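Long-range contacts in DNA repair protein RECN (Deinococcus radiodurans, PDB 4ABY), which is an SMC-like, ATP-hydrolysing protein thought to act in recombinational repair of DNA double-strand breaks, represented here by its ATPase head domain: residues Pro240-Leu245 with Ala257-Ala262; Glu323-Ile328 with Val352-Gln357. All coordinates share one frame; numbering follows the deposited sequence.

Interaction 1 (Pro240-Leu245 with Ala257-Ala262); sequences PLVDSL and ARMEFA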
ATOM      1  N   PRO A 240     -11.652  19.107   7.342  1.00 35.25           N
ATOM      2  CA  PRO A 240     -10.419  19.083   8.136  1.00 35.12           C
ATOM      3  C   PRO A 240      -9.537  17.903   7.769  1.00 30.98           C
ATOM      4  O   PRO A 240      -8.315  18.026   7.789  1.00 32.83           O
ATOM      5  CB  PRO A 240     -10.931  18.915   9.570  1.00 33.14           C
ATOM      6  CG  PRO A 240     -12.306  19.450   9.544  1.00 37.73           C
ATOM      7  CD  PRO A 240     -12.850  19.090   8.196  1.00 38.56           C
ATOM      8  N   LEU A 241     -10.157  16.774   7.443  1.00 31.14           N
ATOM      9  CA  LEU A 241      -9.427  15.560   7.095  1.00 30.43           C
ATOM     10  C   LEU A 241      -8.786  15.684   5.720  1.00 27.29           C
ATOM     11  O   LEU A 241      -7.630  15.317   5.531  1.00 27.12           O
ATOM     12  CB  LEU A 241     -10.357  14.344   7.133  1.00 31.70           C
ATOM     13  CG  LEU A 241      -9.789  13.009   6.651  1.00 26.75           C
ATOM     14  CD1 LEU A 241      -8.612  12.601   7.503  1.00 30.07           C
ATOM     15  CD2 LEU A 241     -10.855  11.929   6.667  1.00 29.68           C
ATOM     16  N   VAL A 242      -9.545  16.202   4.763  1.00 27.32           N
ATOM     17  CA  VAL A 242      -9.029  16.426   3.418  1.00 28.84           C
ATOM     18  C   VAL A 242      -7.893  17.441   3.448  1.00 29.16           C
ATOM     19  O   VAL A 242      -6.950  17.363   2.659  1.00 28.86           O
ATOM     20  CB  VAL A 242     -10.135  16.922   2.468  1.00 28.88           C
ATOM     21  CG1 VAL A 242      -9.535  17.651   1.279  1.00 29.03           C
ATOM     22  CG2 VAL A 242     -10.997  15.761   2.013  1.00 32.35           C
ATOM     23  N   ASP A 243      -7.988  18.391   4.372  1.00 28.50           N
ATOM     24  CA  ASP A 243      -6.996  19.448   4.493  1.00 25.07           C
ATOM     25  C   ASP A 243      -5.663  18.922   4.995  1.00 24.64           C
ATOM     26  O   ASP A 243      -4.604  19.397   4.583  1.00 21.59           O
ATOM     27  CB  ASP A 243      -7.506  20.550   5.422  1.00 28.11           C
ATOM     28  CG  ASP A 243      -8.342  21.582   4.692  1.00 35.96           C
ATOM     29  OD1 ASP A 243      -8.387  21.533   3.441  1.00 32.12           O
ATOM     30  OD2 ASP A 243      -8.946  22.445   5.370  1.00 35.72           O
ATOM     31  N   SER A 244      -5.721  17.938   5.885  1.00 24.62           N
ATOM     32  CA  SER A 244      -4.517  17.391   6.489  1.00 21.72           C
ATOM     33  C   SER A 244      -3.770  16.520   5.493  1.00 24.69           C
ATOM     34  O   SER A 244      -2.541  16.443   5.525  1.00 29.76           O
ATOM     35  CB  SER A 244      -4.862  16.586   7.738  1.00 22.51           C
ATOM     36  OG  SER A 244      -5.484  15.370   7.382  1.00 29.50           O
ATOM     37  N   LEU A 245      -4.514  15.865   4.607  1.00 22.58           N
ATOM     38  CA  LEU A 245      -3.915  15.038   3.569  1.00 19.11           C
ATOM     39  C   LEU A 245      -3.302  15.908   2.482  1.00 21.44           C
ATOM     40  O   LEU A 245      -2.145  15.727   2.107  1.00 23.92           O
ATOM     41  CB  LEU A 245      -4.950  14.091   2.976  1.00 20.32           C
ATOM     42  CG  LEU A 245      -5.414  12.990   3.927  1.00 21.94           C
ATOM     43  CD1 LEU A 245      -6.581  12.211   3.342  1.00 18.06           C
ATOM     44  CD2 LEU A 245      -4.256  12.070   4.249  1.00 23.64           C
ATOM     45  N   ALA A 257      -2.991  19.780  -6.216  1.00 28.21           N
ATOM     46  CA  ALA A 257      -3.870  18.642  -6.037  1.00 27.63           C
ATOM     47  C   ALA A 257      -5.147  19.107  -5.362  1.00 26.69           C
ATOM     48  O   ALA A 257      -5.111  19.950  -4.468  1.00 23.48           O
ATOM     49  CB  ALA A 257      -3.190  17.566  -5.216  1.00 27.15           C
ATOM     50  N   ARG A 258      -6.275  18.575  -5.820  1.00 32.89           N
ATOM     51  CA  ARG A 258      -7.562  18.827  -5.186  1.00 31.41           C
ATOM     52  C   ARG A 258      -8.141  17.498  -4.729  1.00 32.26           C
ATOM     53  O   ARG A 258      -7.961  16.475  -5.391  1.00 32.43           O
ATOM     54  CB  ARG A 258      -8.533  19.514  -6.145  1.00 35.58           C
ATOM     55  CG  ARG A 258      -8.119  20.902  -6.609  1.00 36.87           C
ATOM     56  CD  ARG A 258      -9.345  21.714  -6.999  1.00 51.80           C
ATOM     57  NE  ARG A 258      -9.060  22.716  -8.023  1.00 78.35           N
ATOM     58  CZ  ARG A 258      -9.888  23.704  -8.356  1.00 86.45           C
ATOM     59  NH1 ARG A 258     -11.057  23.835  -7.738  1.00 77.68           N
ATOM     60  NH2 ARG A 258      -9.548  24.568  -9.304  1.00 79.10           N
HETATM   61  N   MSE A 259      -8.831  17.515  -3.595  1.00 31.18           N
HETATM   62  CA  MSE A 259      -9.350  16.289  -3.004  1.00 32.68           C
HETATM   63  C   MSE A 259     -10.608  16.572  -2.197  1.00 33.49           C
HETATM   64  O   MSE A 259     -10.735  17.630  -1.585  1.00 36.83           O
HETATM   65  CB  MSE A 259      -8.287  15.641  -2.114  1.00 30.65           C
HETATM   66  CG  MSE A 259      -8.803  14.506  -1.244  1.00 33.36           C
HETATM   67 SE   MSE A 259      -7.394  13.615  -0.225  1.00 54.07          SE
HETATM   68  CE  MSE A 259      -6.474  12.701  -1.679  1.00 30.73           C
ATOM     69  N   GLU A 260     -11.541  15.627  -2.203  1.00 33.74           N
ATOM     70  CA  GLU A 260     -12.752  15.764  -1.409  1.00 35.97           C
ATOM     71  C   GLU A 260     -13.390  14.409  -1.124  1.00 36.79           C
ATOM     72  O   GLU A 260     -13.220  13.459  -1.890  1.00 33.84           O
ATOM     73  CB  GLU A 260     -13.760  16.658  -2.127  1.00 39.25           C
ATOM     74  CG  GLU A 260     -14.529  15.947  -3.228  1.00 46.12           C
ATOM     75  CD  GLU A 260     -15.529  16.853  -3.915  1.00 52.40           C
ATOM     76  OE1 GLU A 260     -15.468  18.079  -3.678  1.00 47.77           O
ATOM     77  OE2 GLU A 260     -16.367  16.337  -4.689  1.00 51.88           O
ATOM     78  N   PHE A 261     -14.119  14.324  -0.016  1.00 36.43           N
ATOM     79  CA  PHE A 261     -14.969  13.171   0.246  1.00 32.53           C
ATOM     80  C   PHE A 261     -16.384  13.469  -0.221  1.00 31.73           C
ATOM     81  O   PHE A 261     -16.969  14.477   0.165  1.00 34.94           O
ATOM     82  CB  PHE A 261     -14.977  12.818   1.731  1.00 31.00           C
ATOM     83  CG  PHE A 261     -13.777  12.042   2.170  1.00 29.51           C
ATOM     84  CD1 PHE A 261     -13.677  10.692   1.899  1.00 31.96           C
ATOM     85  CD2 PHE A 261     -12.748  12.660   2.854  1.00 32.66           C
ATOM     86  CE1 PHE A 261     -12.571   9.973   2.298  1.00 29.83           C
ATOM     87  CE2 PHE A 261     -11.640  11.946   3.260  1.00 28.19           C
ATOM     88  CZ  PHE A 261     -11.552  10.602   2.981  1.00 28.14           C
ATOM     89  N   ALA A 262     -16.927  12.596  -1.059  1.00 33.25           N
ATOM     90  CA  ALA A 262     -18.280  12.776  -1.565  1.00 29.32           C
ATOM     91  C   ALA A 262     -19.228  11.755  -0.955  1.00 30.25           C
ATOM     92  O   ALA A 262     -18.939  10.553  -0.941  1.00 30.84           O
ATOM     93  CB  ALA A 262     -18.298  12.675  -3.079  1.00 30.52           C
TER
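Val242 packs between Met259 and Phe261 of strand 258-266, and its two methyls divide the work. CG2 lies 3.8 Å from Glu260 CA and 3.7 Å from Phe261 CD2, while CG1 sits beside the Met259 carbonyl and 4.1 Å from Met259 CG. CG1 is anti to the backbone N (chi1 158°), which directs this branch to Met259 and the other to Phe261. Toward Phe261, Leu241 brings CD2 to 3.5 Å from Phe261 CE2, and the ring is met obliquely by both aliphatic neighbours. Toward Met259, a selenomethionine, Leu245 CD1 approaches the selenium at 3.9 Å; the methionine chain runs extended from the strand and bends only at chi3 (-70°). The side chains meet through apolar groups alone. The helix segment runs roughly antiparallel to the strand segment (151° between their directions), the axes approaching to 8.2 Å. Met259 and Phe261 share the helix-facing side of the strand, whereas Glu260 points away and forms a salt bridge with Arg280 on the partner strand 276-282. Leu241 also touches Leu312, and Leu245 Val308 and Val311, of helix 298-312, so the two leucines fill the angle between the hairpin and that helix. This is a beta hairpin packed on the end of a long helix, joined to it by a short connection, within an SMC-like ATPase head.

Interaction 2 (Glu323-Ile328 with Val352-Gln357); sequences EVDAGI and VTHLAQ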
ATOM      1  N   GLU A 323       7.604   3.064  -7.596  1.00 29.93           N
ATOM      2  CA  GLU A 323       7.472   4.197  -8.419  1.00 30.21           C
ATOM      3  C   GLU A 323       7.104   5.451  -7.759  1.00 28.79           C
ATOM      4  O   GLU A 323       6.580   6.281  -8.408  1.00 32.89           O
ATOM      5  CB  GLU A 323       6.370   3.894  -9.411  1.00 38.24           C
ATOM      6  CG  GLU A 323       6.854   3.420 -10.767  1.00 37.99           C
ATOM      7  CD  GLU A 323       5.762   3.314 -11.759  1.00 40.89           C
ATOM      8  OE1 GLU A 323       5.049   2.328 -11.752  1.00 41.92           O
ATOM      9  OE2 GLU A 323       5.605   4.214 -12.571  1.00 42.15           O
ATOM     10  N   VAL A 324       7.364   5.641  -6.490  1.00 30.09           N
ATOM     11  CA  VAL A 324       6.958   6.911  -5.890  1.00 28.56           C
ATOM     12  C   VAL A 324       8.015   7.862  -6.181  1.00 24.74           C
ATOM     13  O   VAL A 324       7.796   9.022  -6.028  1.00 24.29           O
ATOM     14  CB  VAL A 324       7.311   6.134  -4.631  1.00 22.81           C
ATOM     15  CG1 VAL A 324       8.764   6.014  -4.496  1.00 24.51           C
ATOM     16  CG2 VAL A 324       6.786   6.823  -3.426  1.00 18.85           C
ATOM     17  N   ASP A 325       9.131   7.422  -6.730  1.00 25.03           N
ATOM     18  CA  ASP A 325       9.994   8.467  -7.239  1.00 28.12           C
ATOM     19  C   ASP A 325       9.829   8.726  -8.686  1.00 27.30           C
ATOM     20  O   ASP A 325      10.608   9.410  -9.277  1.00 29.09           O
ATOM     21  CB  ASP A 325      11.440   8.071  -7.046  1.00 28.38           C
ATOM     22  CG  ASP A 325      11.737   6.753  -7.574  1.00 29.32           C
ATOM     23  OD1 ASP A 325      10.839   6.125  -8.037  1.00 33.37           O
ATOM     24  OD2 ASP A 325      12.872   6.344  -7.538  1.00 30.98           O
ATOM     25  N   ALA A 326       8.815   8.152  -9.275  1.00 28.07           N
ATOM     26  CA  ALA A 326       8.701   8.205 -10.724  1.00 26.20           C
ATOM     27  C   ALA A 326       8.935   9.596 -11.318  1.00 27.55           C
ATOM     28  O   ALA A 326      10.054   9.928 -11.706  1.00 40.85           O
ATOM     29  CB  ALA A 326       7.366   7.638 -11.178  1.00 30.30           C
ATOM     30  N   GLY A 327       7.889  10.408 -11.397  1.00 20.75           N
ATOM     31  CA  GLY A 327       7.969  11.625 -12.184  1.00 22.97           C
ATOM     32  C   GLY A 327       8.377  12.889 -11.455  1.00 29.65           C
ATOM     33  O   GLY A 327       8.044  13.993 -11.888  1.00 34.41           O
ATOM     34  N   ILE A 328       9.103  12.738 -10.354  1.00 31.16           N
ATOM     35  CA  ILE A 328       9.484  13.880  -9.531  1.00 27.30           C
ATOM     36  C   ILE A 328      10.989  13.957  -9.406  1.00 31.66           C
ATOM     37  O   ILE A 328      11.717  13.138  -9.966  1.00 35.67           O
ATOM     38  CB  ILE A 328       8.926  13.757  -8.102  1.00 26.40           C
ATOM     39  CG1 ILE A 328       9.585  12.571  -7.384  1.00 24.13           C
ATOM     40  CG2 ILE A 328       7.419  13.610  -8.128  1.00 20.29           C
ATOM     41  CD1 ILE A 328       9.322  12.515  -5.905  1.00 24.31           C
ATOM     42  N   VAL A 352      11.893   0.656  -4.015  1.00 26.63           N
ATOM     43  CA  VAL A 352      12.984   0.586  -4.972  1.00 23.28           C
ATOM     44  C   VAL A 352      13.144   1.986  -5.555  1.00 29.15           C
ATOM     45  O   VAL A 352      12.167   2.589  -6.003  1.00 32.25           O
ATOM     46  CB  VAL A 352      12.673  -0.411  -6.101  1.00 20.81           C
ATOM     47  CG1 VAL A 352      13.817  -0.474  -7.089  1.00 21.02           C
ATOM     48  CG2 VAL A 352      12.400  -1.784  -5.527  1.00 24.58           C
ATOM     49  N   THR A 353      14.365   2.509  -5.545  1.00 26.29           N
ATOM     50  CA  THR A 353      14.571   3.902  -5.923  1.00 25.66           C
ATOM     51  C   THR A 353      15.842   4.119  -6.737  1.00 26.99           C
ATOM     52  O   THR A 353      16.792   3.340  -6.642  1.00 26.42           O
ATOM     53  CB  THR A 353      14.608   4.805  -4.673  1.00 24.55           C
ATOM     54  OG1 THR A 353      14.729   6.176  -5.066  1.00 27.34           O
ATOM     55  CG2 THR A 353      15.776   4.433  -3.783  1.00 22.39           C
ATOM     56  N   HIS A 354      15.843   5.181  -7.544  1.00 27.45           N
ATOM     57  CA  HIS A 354      17.027   5.573  -8.309  1.00 28.43           C
ATOM     58  C   HIS A 354      17.531   6.944  -7.876  1.00 25.42           C
ATOM     59  O   HIS A 354      18.506   7.457  -8.416  1.00 27.91           O
ATOM     60  CB  HIS A 354      16.743   5.559  -9.814  1.00 24.37           C
ATOM     61  CG  HIS A 354      15.567   6.394 -10.217  1.00 29.03           C
ATOM     62  ND1 HIS A 354      14.275   5.914 -10.204  1.00 32.28           N
ATOM     63  CD2 HIS A 354      15.490   7.674 -10.655  1.00 26.14           C
ATOM     64  CE1 HIS A 354      13.451   6.864 -10.611  1.00 30.52           C
ATOM     65  NE2 HIS A 354      14.162   7.942 -10.889  1.00 26.34           N
ATOM     66  N   LEU A 355      16.861   7.521  -6.885  1.00 28.10           N
ATOM     67  CA  LEU A 355      17.200   8.844  -6.371  1.00 27.17           C
ATOM     68  C   LEU A 355      17.991   8.750  -5.075  1.00 27.34           C
ATOM     69  O   LEU A 355      17.542   8.140  -4.111  1.00 28.07           O
ATOM     70  CB  LEU A 355      15.927   9.657  -6.128  1.00 28.71           C
ATOM     71  CG  LEU A 355      15.072   9.995  -7.351  1.00 26.41           C
ATOM     72  CD1 LEU A 355      13.771  10.663  -6.931  1.00 21.72           C
ATOM     73  CD2 LEU A 355      15.855  10.875  -8.304  1.00 23.19           C
ATOM     74  N   ALA A 356      19.165   9.370  -5.052  1.00 31.60           N
ATOM     75  CA  ALA A 356      20.016   9.335  -3.868  1.00 29.45           C
ATOM     76  C   ALA A 356      19.325   9.942  -2.655  1.00 26.85           C
ATOM     77  O   ALA A 356      19.589   9.543  -1.524  1.00 28.01           O
ATOM     78  CB  ALA A 356      21.330  10.038  -4.138  1.00 29.07           C
ATOM     79  N   GLN A 357      18.443  10.909  -2.891  1.00 28.01           N
ATOM     80  CA  GLN A 357      17.718  11.552  -1.802  1.00 27.73           C
ATOM     81  C   GLN A 357      16.935  10.525  -0.995  1.00 30.37           C
ATOM     82  O   GLN A 357      16.944  10.547   0.238  1.00 30.87           O
ATOM     83  CB  GLN A 357      16.765  12.622  -2.335  1.00 24.01           C
ATOM     84  CG  GLN A 357      17.456  13.837  -2.913  1.00 28.11           C
ATOM     85  CD  GLN A 357      17.966  13.607  -4.318  1.00 34.05           C
ATOM     86  OE1 GLN A 357      17.324  12.931  -5.122  1.00 34.76           O
ATOM     87  NE2 GLN A 357      19.123  14.180  -4.625  1.00 37.75           N
TER
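The D-loop that follows the Walker B strand of an ABC-type ATPase meets the H-loop here, a pairing inferred from sequence and topology: Asp325 lies in the first and His354 at the switch-histidine position of the second. Asp325 OD2 accepts two hydrogen bonds. The backbone N of His354 donates at 3.2 Å, nearly along the C-O axis and fairly straight (161°), while Thr353 OG1 donates at 3.1 Å from above the carboxylate plane. One carboxylate oxygen thus ties together two successive residues of the facing loop. Thr353 holds OG1 anti to its own backbone nitrogen (chi1 -176°), which lets the oxygen donate to Asp325 and accept from Leu355 N at 3.1 Å, closing an ST turn just before helix 356-359. The His354 ring crosses the same carboxylate obliquely, the planes 42° apart; ND1 is close to OD2 but badly angled for a hydrogen bond. Next to these polar atoms, Leu355 CD1 packs against Asp325 CB at 3.5 Å, and Leu355 also touches Ala333 of helix 330-343. A type I turn from Glu323 to Ala326 presents the aspartate, and Glu323 OE1 is hydrogen-bonded to Trp153 NE1. Val352 lies beside Thr69 of the predicted ATP site, consistent with the D-loop and H-loop bordering the nucleotide pocket of an ABC-type head.

In the fold
Both segments of interaction 1 precede those of interaction 2 in the chain; the centres are about 25 Å apart and the nearest atoms about 12 Å, so the two do not meet. Interaction 1 joins helix 214-249 to the hairpin of strands 258-266 and 276-282, on the part of the head that carries the long helices. Interaction 2 connects loops following strands 318-321 and 348-352, neighbours in the mixed sheet that also includes strand 62-67. Helix 298-312 packs on the first contact, and its Arg303 NH1 makes a weak hydrogen bond to Val324 O of the second. Helix 298-312 therefore touches both the helical extension and the nucleotide-binding core.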